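Local coordinates for protein 3-keto-5-aminohexanoate cleavage enzyme (Ralstonia eutropha, PDB 3C6C) that probably catalyses the cleavage of 3-keto-5-aminohexanoate at a metal site in a TIM-barrel fold, and carries nickel in this crystal, at residues E184-S189 with L210-L215; H135-L140 with Q177-K182; A57-A62 with S94-V99. All coordinates share one frame; numbering follows the deposited sequence.

Contact 1. Residues E184-S189 with L210-L215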
loop_
_atom_site.group_PDB
_atom_site.type_symbol
_atom_site.label_atom_id
_atom_site.label_comp_id
_atom_site.label_asym_id
_atom_site.label_seq_id
_atom_site.Cartn_x
_atom_site.Cartn_y
_atom_site.Cartn_z
ATOM N N GLU A 184 22.071 -15.495 -5.933
ATOM C CA GLU A 184 20.933 -14.628 -6.233
ATOM C C GLU A 184 19.659 -15.408 -5.968
ATOM O O GLU A 184 19.295 -16.349 -6.681
ATOM C CB GLU A 184 20.982 -14.116 -7.671
ATOM C CG GLU A 184 19.951 -13.035 -7.953
ATOM C CD GLU A 184 20.048 -12.540 -9.375
ATOM O OE1 GLU A 184 19.809 -13.361 -10.305
ATOM O OE2 GLU A 184 20.340 -11.335 -9.545
ATOM N N LEU A 185 18.999 -15.007 -4.891
ATOM C CA LEU A 185 17.821 -15.703 -4.387
ATOM C C LEU A 185 16.614 -15.231 -5.165
ATOM O O LEU A 185 16.108 -14.109 -4.971
ATOM C CB LEU A 185 17.613 -15.437 -2.881
ATOM C CG LEU A 185 18.806 -15.717 -1.967
ATOM C CD1 LEU A 185 18.498 -15.240 -0.550
ATOM C CD2 LEU A 185 19.197 -17.204 -2.010
ATOM N N GLU A 186 16.159 -16.120 -6.038
ATOM C CA GLU A 186 15.033 -15.840 -6.932
ATOM C C GLU A 186 13.722 -16.218 -6.245
ATOM O O GLU A 186 13.491 -17.366 -5.860
ATOM C CB GLU A 186 15.152 -16.570 -8.271
ATOM C CG GLU A 186 16.558 -16.685 -8.898
ATOM C CD GLU A 186 17.194 -15.390 -9.358
ATOM O OE1 GLU A 186 16.506 -14.341 -9.413
ATOM O OE2 GLU A 186 18.418 -15.436 -9.695
ATOM N N VAL A 187 12.876 -15.207 -6.118
ATOM C CA VAL A 187 11.602 -15.304 -5.379
ATOM C C VAL A 187 10.370 -14.982 -6.216
ATOM O O VAL A 187 10.366 -14.080 -7.072
ATOM C CB VAL A 187 11.650 -14.418 -4.083
ATOM C CG1 VAL A 187 12.856 -14.824 -3.182
ATOM C CG2 VAL A 187 11.653 -12.890 -4.425
ATOM N N PHE A 188 9.329 -15.787 -5.986
ATOM C CA PHE A 188 8.079 -15.731 -6.762
ATOM C C PHE A 188 6.874 -15.359 -5.922
ATOM O O PHE A 188 5.746 -15.289 -6.420
ATOM C CB PHE A 188 7.817 -17.082 -7.441
ATOM C CG PHE A 188 8.844 -17.462 -8.484
ATOM C CD1 PHE A 188 10.089 -17.941 -8.108
ATOM C CD2 PHE A 188 8.544 -17.390 -9.825
ATOM C CE1 PHE A 188 11.013 -18.313 -9.055
ATOM C CE2 PHE A 188 9.475 -17.768 -10.783
ATOM C CZ PHE A 188 10.697 -18.228 -10.389
ATOM N N SER A 189 7.129 -15.135 -4.635
ATOM C CA SER A 189 6.066 -14.932 -3.634
ATOM C C SER A 189 6.621 -14.356 -2.346
ATOM O O SER A 189 7.806 -14.380 -2.141
ATOM C CB SER A 189 5.412 -16.262 -3.285
ATOM O OG SER A 189 6.325 -17.080 -2.554
ATOM N N LEU A 210 21.472 -11.191 -1.638
ATOM C CA LEU A 210 20.899 -10.807 -2.950
ATOM C C LEU A 210 19.577 -11.487 -3.198
ATOM O O LEU A 210 19.494 -12.713 -3.284
ATOM C CB LEU A 210 21.832 -11.226 -4.100
ATOM C CG LEU A 210 23.284 -10.824 -4.079
ATOM C CD1 LEU A 210 23.940 -11.276 -5.394
ATOM C CD2 LEU A 210 23.442 -9.303 -3.844
ATOM N N PHE A 211 18.551 -10.663 -3.357
ATOM C CA PHE A 211 17.198 -11.128 -3.656
ATOM C C PHE A 211 16.762 -10.559 -5.024
ATOM O O PHE A 211 17.023 -9.400 -5.359
ATOM C CB PHE A 211 16.167 -10.653 -2.640
ATOM C CG PHE A 211 16.244 -11.318 -1.286
ATOM C CD1 PHE A 211 17.189 -10.923 -0.370
ATOM C CD2 PHE A 211 15.306 -12.270 -0.908
ATOM C CE1 PHE A 211 17.232 -11.496 0.875
ATOM C CE2 PHE A 211 15.349 -12.861 0.353
ATOM C CZ PHE A 211 16.313 -12.462 1.236
ATOM N N GLN A 212 16.084 -11.388 -5.782
ATOM C CA GLN A 212 15.413 -10.920 -7.001
ATOM C C GLN A 212 14.014 -11.450 -7.146
ATOM O O GLN A 212 13.765 -12.652 -7.119
ATOM C CB GLN A 212 16.208 -11.268 -8.249
ATOM C CG GLN A 212 15.522 -10.892 -9.549
ATOM C CD GLN A 212 16.492 -10.831 -10.720
ATOM O OE1 GLN A 212 16.790 -9.747 -11.226
ATOM N NE2 GLN A 212 16.997 -11.997 -11.144
HETATM N N MSE A 213 13.101 -10.520 -7.366
HETATM C CA MSE A 213 11.702 -10.861 -7.652
HETATM C C MSE A 213 11.504 -11.149 -9.132
HETATM O O MSE A 213 11.754 -10.292 -9.989
HETATM C CB MSE A 213 10.749 -9.706 -7.313
HETATM C CG MSE A 213 10.938 -9.070 -5.992
HETATM SE SE MSE A 213 9.709 -7.570 -5.909
HETATM C CE MSE A 213 10.521 -6.813 -4.540
ATOM N N VAL A 214 11.072 -12.372 -9.393
ATOM C CA VAL A 214 10.561 -12.807 -10.688
ATOM C C VAL A 214 9.080 -12.454 -10.760
ATOM O O VAL A 214 8.261 -12.970 -9.990
ATOM C CB VAL A 214 10.761 -14.345 -10.909
ATOM C CG1 VAL A 214 10.318 -14.740 -12.338
ATOM C CG2 VAL A 214 12.246 -14.739 -10.658
ATOM N N LEU A 215 8.735 -11.542 -11.666
ATOM C CA LEU A 215 7.355 -11.049 -11.775
ATOM C C LEU A 215 6.678 -11.419 -13.087
ATOM O O LEU A 215 7.233 -11.301 -14.153
ATOM C CB LEU A 215 7.285 -9.523 -11.563
ATOM C CG LEU A 215 7.862 -8.969 -10.253
ATOM C CD1 LEU A 215 7.928 -7.451 -10.288
ATOM C CD2 LEU A 215 7.036 -9.466 -9.037
HETATM O O HOH W 1 19.523 -12.240 -12.821
HETATM O O HOH W 2 19.332 -9.556 -11.616
HETATM O O HOH W 3 8.209 -12.301 -7.223
#

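Contact 2. Residues H135-L140 with Q177-K182. With EDO (1,2-ethanediol), chain E.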
loop_
_atom_site.group_PDB
_atom_site.type_symbol
_atom_site.label_atom_id
_atom_site.label_comp_id
_atom_site.label_asym_id
_atom_site.label_seq_id
_atom_site.Cartn_x
_atom_site.Cartn_y
_atom_site.Cartn_z
ATOM N N HIS A 135 28.709 -27.569 -12.613
ATOM C CA HIS A 135 29.156 -26.458 -13.473
ATOM C C HIS A 135 29.711 -25.297 -12.666
ATOM O O HIS A 135 30.616 -24.588 -13.101
ATOM C CB HIS A 135 28.064 -26.008 -14.448
ATOM C CG HIS A 135 26.884 -25.369 -13.796
ATOM N ND1 HIS A 135 26.068 -26.032 -12.899
ATOM C CD2 HIS A 135 26.368 -24.121 -13.924
ATOM C CE1 HIS A 135 25.109 -25.216 -12.506
ATOM N NE2 HIS A 135 25.266 -24.053 -13.114
ATOM N N LEU A 136 29.193 -25.143 -11.462
ATOM C CA LEU A 136 29.620 -24.048 -10.599
ATOM C C LEU A 136 31.041 -24.322 -10.081
ATOM O O LEU A 136 31.870 -23.432 -9.987
ATOM C CB LEU A 136 28.654 -23.842 -9.432
ATOM C CG LEU A 136 27.221 -23.428 -9.762
ATOM C CD1 LEU A 136 26.510 -23.127 -8.426
ATOM C CD2 LEU A 136 27.224 -22.231 -10.721
ATOM N N GLU A 137 31.276 -25.593 -9.794
ATOM C CA GLU A 137 32.577 -26.071 -9.310
ATOM C C GLU A 137 33.618 -25.806 -10.385
ATOM O O GLU A 137 34.729 -25.391 -10.102
ATOM C CB GLU A 137 32.513 -27.548 -8.973
ATOM C CG GLU A 137 31.615 -27.869 -7.795
ATOM C CD GLU A 137 31.439 -29.367 -7.544
ATOM O OE1 GLU A 137 31.758 -30.176 -8.423
ATOM O OE2 GLU A 137 30.950 -29.716 -6.461
ATOM N N ASP A 138 33.222 -26.014 -11.631
ATOM C CA ASP A 138 34.162 -25.934 -12.764
ATOM C C ASP A 138 34.430 -24.477 -13.142
ATOM O O ASP A 138 35.543 -24.113 -13.530
ATOM C CB ASP A 138 33.611 -26.617 -14.030
ATOM C CG ASP A 138 33.496 -28.143 -13.933
ATOM O OD1 ASP A 138 34.046 -28.796 -12.993
ATOM O OD2 ASP A 138 32.834 -28.695 -14.849
ATOM N N CYS A 139 33.386 -23.650 -13.061
ATOM C CA CYS A 139 33.434 -22.297 -13.623
ATOM C C CYS A 139 33.706 -21.199 -12.605
ATOM O O CYS A 139 34.228 -20.148 -12.953
ATOM C CB CYS A 139 32.129 -21.966 -14.351
ATOM S SG CYS A 139 31.778 -22.975 -15.808
ATOM N N LEU A 140 33.308 -21.451 -11.360
ATOM C CA LEU A 140 33.503 -20.504 -10.259
ATOM C C LEU A 140 33.100 -19.058 -10.608
ATOM O O LEU A 140 33.897 -18.133 -10.490
ATOM C CB LEU A 140 34.950 -20.556 -9.765
ATOM C CG LEU A 140 35.349 -21.884 -9.094
ATOM C CD1 LEU A 140 36.820 -21.865 -8.713
ATOM C CD2 LEU A 140 34.445 -22.171 -7.869
ATOM N N GLN A 177 28.430 -21.326 -0.451
ATOM C CA GLN A 177 29.293 -20.680 0.556
ATOM C C GLN A 177 30.692 -21.238 0.478
ATOM O O GLN A 177 31.682 -20.514 0.445
ATOM C CB GLN A 177 28.802 -20.914 1.978
ATOM C CG GLN A 177 27.639 -20.052 2.367
ATOM C CD GLN A 177 27.199 -20.343 3.785
ATOM O OE1 GLN A 177 26.795 -21.464 4.099
ATOM N NE2 GLN A 177 27.278 -19.339 4.651
ATOM N N GLU A 178 30.735 -22.557 0.418
ATOM C CA GLU A 178 32.000 -23.321 0.318
ATOM C C GLU A 178 32.818 -22.952 -0.921
ATOM O O GLU A 178 34.043 -22.848 -0.872
ATOM C CB GLU A 178 31.725 -24.838 0.324
ATOM C CG GLU A 178 31.295 -25.337 1.693
ATOM C CD GLU A 178 30.714 -26.738 1.715
ATOM O OE1 GLU A 178 30.461 -27.328 0.655
ATOM O OE2 GLU A 178 30.502 -27.253 2.835
ATOM N N LEU A 179 32.114 -22.743 -2.018
ATOM C CA LEU A 179 32.721 -22.454 -3.331
ATOM C C LEU A 179 33.032 -20.971 -3.501
ATOM O O LEU A 179 33.692 -20.555 -4.458
ATOM C CB LEU A 179 31.786 -22.880 -4.480
ATOM C CG LEU A 179 31.650 -24.400 -4.712
ATOM C CD1 LEU A 179 30.482 -24.669 -5.665
ATOM C CD2 LEU A 179 32.966 -25.029 -5.209
ATOM N N GLY A 180 32.507 -20.175 -2.588
ATOM C CA GLY A 180 32.710 -18.710 -2.621
ATOM C C GLY A 180 31.866 -17.975 -3.648
ATOM O O GLY A 180 32.214 -16.893 -4.111
ATOM N N ILE A 181 30.735 -18.576 -3.967
ATOM C CA ILE A 181 29.786 -18.041 -4.943
ATOM C C ILE A 181 28.591 -17.436 -4.203
ATOM O O ILE A 181 28.021 -18.056 -3.296
ATOM C CB ILE A 181 29.311 -19.161 -5.918
ATOM C CG1 ILE A 181 30.497 -19.816 -6.651
ATOM C CG2 ILE A 181 28.260 -18.658 -6.883
ATOM C CD1 ILE A 181 30.110 -21.087 -7.421
ATOM N N LYS A 182 28.206 -16.230 -4.617
ATOM C CA LYS A 182 27.072 -15.532 -3.994
ATOM C C LYS A 182 25.774 -15.955 -4.666
ATOM O O LYS A 182 25.645 -15.844 -5.898
ATOM C CB LYS A 182 27.255 -14.004 -4.032
ATOM C CG LYS A 182 26.176 -13.245 -3.281
ATOM C CD LYS A 182 26.458 -11.730 -3.181
ATOM C CE LYS A 182 27.532 -11.400 -2.234
ATOM N NZ LYS A 182 27.233 -11.845 -0.838
HETATM C C1 EDO E . 33.931 -16.458 -7.189
HETATM O O1 EDO E . 35.108 -16.118 -7.923
HETATM C C2 EDO E . 33.872 -17.951 -6.912
HETATM O O2 EDO E . 35.013 -18.353 -6.149
#

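Contact 3. Residues A57-A62 with S94-V99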
loop_
_atom_site.group_PDB
_atom_site.type_symbol
_atom_site.label_atom_id
_atom_site.label_comp_id
_atom_site.label_asym_id
_atom_site.label_seq_id
_atom_site.Cartn_x
_atom_site.Cartn_y
_atom_site.Cartn_z
ATOM N N ALA A 57 26.506 -6.989 -24.226
ATOM C CA ALA A 57 25.790 -6.402 -23.088
ATOM C C ALA A 57 26.730 -5.531 -22.241
ATOM O O ALA A 57 26.400 -4.409 -21.875
ATOM C CB ALA A 57 25.120 -7.484 -22.215
ATOM N N ALA A 58 27.935 -6.048 -21.987
ATOM C CA ALA A 58 28.939 -5.317 -21.199
ATOM C C ALA A 58 29.267 -3.980 -21.855
ATOM O O ALA A 58 29.327 -2.927 -21.222
ATOM C CB ALA A 58 30.234 -6.166 -21.024
ATOM N N LYS A 59 29.487 -4.041 -23.161
ATOM C CA LYS A 59 29.905 -2.865 -23.900
ATOM C C LYS A 59 28.806 -1.799 -23.908
ATOM O O LYS A 59 29.068 -0.606 -24.024
ATOM C CB LYS A 59 30.333 -3.221 -25.326
ATOM C CG LYS A 59 31.696 -3.849 -25.385
ATOM C CD LYS A 59 32.012 -4.308 -26.797
ATOM C CE LYS A 59 33.392 -4.951 -26.925
ATOM N NZ LYS A 59 33.573 -5.515 -28.311
ATOM N N ALA A 60 27.567 -2.253 -23.785
ATOM C CA ALA A 60 26.411 -1.339 -23.725
ATOM C C ALA A 60 26.188 -0.765 -22.307
ATOM O O ALA A 60 25.378 0.146 -22.123
ATOM C CB ALA A 60 25.148 -2.013 -24.236
ATOM N N GLY A 61 26.912 -1.320 -21.335
ATOM C CA GLY A 61 26.922 -0.856 -19.951
ATOM C C GLY A 61 26.431 -1.811 -18.863
ATOM O O GLY A 61 26.313 -1.439 -17.701
ATOM N N ALA A 62 26.156 -3.052 -19.217
ATOM C CA ALA A 62 25.675 -4.041 -18.233
ATOM C C ALA A 62 26.730 -4.327 -17.160
ATOM O O ALA A 62 27.926 -4.408 -17.437
ATOM C CB ALA A 62 25.203 -5.332 -18.903
ATOM N N SER A 94 37.907 -12.374 -23.346
ATOM C CA SER A 94 37.365 -11.497 -24.385
ATOM C C SER A 94 38.014 -10.139 -24.415
ATOM O O SER A 94 37.910 -9.403 -25.395
ATOM C CB SER A 94 35.873 -11.254 -24.162
ATOM O OG SER A 94 35.670 -10.447 -23.016
ATOM N N GLY A 95 38.593 -9.793 -23.297
ATOM C CA GLY A 95 39.156 -8.449 -23.078
ATOM C C GLY A 95 38.154 -7.469 -22.492
ATOM O O GLY A 95 38.463 -6.312 -22.268
ATOM N N THR A 96 36.965 -7.986 -22.229
ATOM C CA THR A 96 35.874 -7.222 -21.621
ATOM C C THR A 96 35.468 -7.892 -20.330
ATOM O O THR A 96 35.261 -9.097 -20.287
ATOM C CB THR A 96 34.660 -7.115 -22.564
ATOM O OG1 THR A 96 35.016 -6.365 -23.738
ATOM C CG2 THR A 96 33.464 -6.445 -21.871
ATOM N N ASP A 97 35.378 -7.081 -19.281
ATOM C CA ASP A 97 34.953 -7.530 -17.940
ATOM C C ASP A 97 33.469 -7.295 -17.711
ATOM O O ASP A 97 32.862 -6.318 -18.184
ATOM C CB ASP A 97 35.758 -6.830 -16.858
ATOM C CG ASP A 97 35.372 -7.261 -15.456
ATOM O OD1 ASP A 97 35.385 -8.486 -15.152
ATOM O OD2 ASP A 97 35.120 -6.359 -14.639
ATOM N N ILE A 98 32.913 -8.256 -17.006
ATOM C CA ILE A 98 31.510 -8.259 -16.540
ATOM C C ILE A 98 31.390 -9.333 -15.439
ATOM O O ILE A 98 32.056 -10.385 -15.508
ATOM C CB ILE A 98 30.517 -8.483 -17.733
ATOM C CG1 ILE A 98 29.056 -8.238 -17.295
ATOM C CG2 ILE A 98 30.720 -9.880 -18.382
ATOM C CD1 ILE A 98 28.095 -7.971 -18.456
ATOM N N VAL A 99 30.567 -9.062 -14.433
ATOM C CA VAL A 99 30.306 -10.032 -13.348
ATOM C C VAL A 99 29.484 -11.155 -13.989
ATOM O O VAL A 99 28.559 -10.886 -14.741
ATOM C CB VAL A 99 29.558 -9.405 -12.136
ATOM C CG1 VAL A 99 29.268 -10.464 -11.041
ATOM C CG2 VAL A 99 30.358 -8.214 -11.578
#

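Contact 1. Residues E184-S189 with L210-L215
Two phenylalanine rings frame this pairing of parallel TIM-barrel strands, each with an aliphatic group of the other segment over one face. Val214 CB sits 3.7 Å above the plane of the Phe188 ring, displaced toward its rim, in a CH-pi contact. Leu185 CD1 lies over one face of the Phe211 ring in a second CH-pi contact, 3.9 Å above its plane, while Val187 CG1 comes to its edge, 4.2 Å from Phe211 CD2. Leu185, Val187 and Phe211 point outward, where helix 190-201 completes the beta-alpha-beta unit. The backbones are laced in parallel register: Leu185 N binds Leu210 O at 2.8 Å, Gln212 N returns to Leu185 O, Val187 N to Gln212 O, and Val214 N to Val187 O at 3.0 Å. A water donates to both Val187 O and Val214 O.

The opposite face carries the polar side chains Glu184, Glu186 and Gln212. With CG trans to its backbone N (chi1 176°), Gln212 extends alongside Glu186, and its NE2 donates to Glu186 OE1 over 3.0 Å, nearly straight at 164°, on the syn side; carboxylate and amide planes are 35° apart. A second water accepts from Gln212 NE2 and donates to Glu184 OE1; a third donates to Glu184 OE2 and Gln212 OE1. Both ends of the buried amide are thereby engaged, consistent with one amide orientation and linking Glu184, through waters, with Glu186 near the metal.

Contact 2. Residues H135-L140 with Q177-K182
Leu140 and Ile181 come within 6.9 Å at their CA atoms, and Glu137 and Leu179 within 7.0 Å, as the C-terminal ends of two neighbouring outer helices of the TIM barrel draw together. Each helix is about to hand the chain over to a strand. Helix 166-179 stops in a Schellman motif at Gly180, and helix 134-139 gives way at Leu140, the first residue beyond it, which also takes a positive phi.

Aliphatic side chains make most of the contact. Ile181 carries CG1 beside its backbone N (chi1 -58°), and its extended branch runs up to the first helix until CD1 rests 3.7 Å from Leu136 CB; further in, both residues meet Ala144 of strand 143-147. Leu179 works as a fork: CD1 lies 4.0 Å from Glu137 CG and CD2 is almost as near the same methylene, so the glutamate offers its aliphatic stem while its carboxylate reaches on to a salt bridge with Arg175. Leu140 crosses Leu179 at about a right angle, its CD2 standing 4.2 Å from Leu179 CD2. On this outer, more exposed side the seam is less sheltered than at Leu136 and Ile181.

The helix ends also leave carbonyls available to a small diol, probably from the crystallisation liquor. Its two hydroxyls span the groove: EDO O1 donates weakly to Leu140 O at 3.5 Å, and EDO O2 to Leu179 O at 3.1 Å.

Contact 3. Residues A57-A62 with S94-V99
Two first torsions aim the methyl groups of 94-99 at the helix end of 57-62: Thr96 sets CG2 trans to its backbone N, with OG1 at chi1 -64°, and Ile98 likewise sets CG1, which carries the CD1 methyl, trans to its backbone N (chi1 -170°). The setting is the outer layer of the TIM barrel, where the close of helix 47-60 meets the loop leading into strand 99-103. Ala58 is the focus. Its CB points at the loop and takes Thr96 CG2 at 3.4 Å, tighter than usual van der Waals contact, while Ile98 CD1 approaches it at 3.8 Å. The same CD1 reaches beyond the helix to Ala62 CB, 3.9 Å away, so one isoleucine arm touches both the last turn and Ala62, two residues past the helix.

Between those two alanines the helix stops in a Schellman motif, with Gly61 at positive phi and Ala62 N bonded back to Ala57 O. The small alanine side chains are consistent with so close an approach of the loop. The loop has its own brace, an ST turn in which Ser94 OG accepts from Thr96 N at 2.9 Å. Lys59, extended beyond CG, crosses Thr96 roughly at a right angle, its CE lying 3.8 Å from Thr96 OG1.

The three contacts follow one another along the chain, 57-62 with 94-99 first and 184-189 with 210-215 last, and show a barrel built from strand pairing within and helix ends packed on a neighbouring helix end or loop without. Contacts 1 and 2 have centres about 20 Å apart yet touch, Leu210 CD1 meeting Lys182 CD at 3.4 Å: Lys182 begins strand 182-187, which pairs with strand 210-214. Contact 3 lies apart, its centre about 24 Å from that of contact 1 and about 21 Å from that of contact 2. Nickel is held by His66, His68 and Glu269. The side chain of Glu186 is about 6 Å from the nickel ion, that of Leu136 about 12 Å.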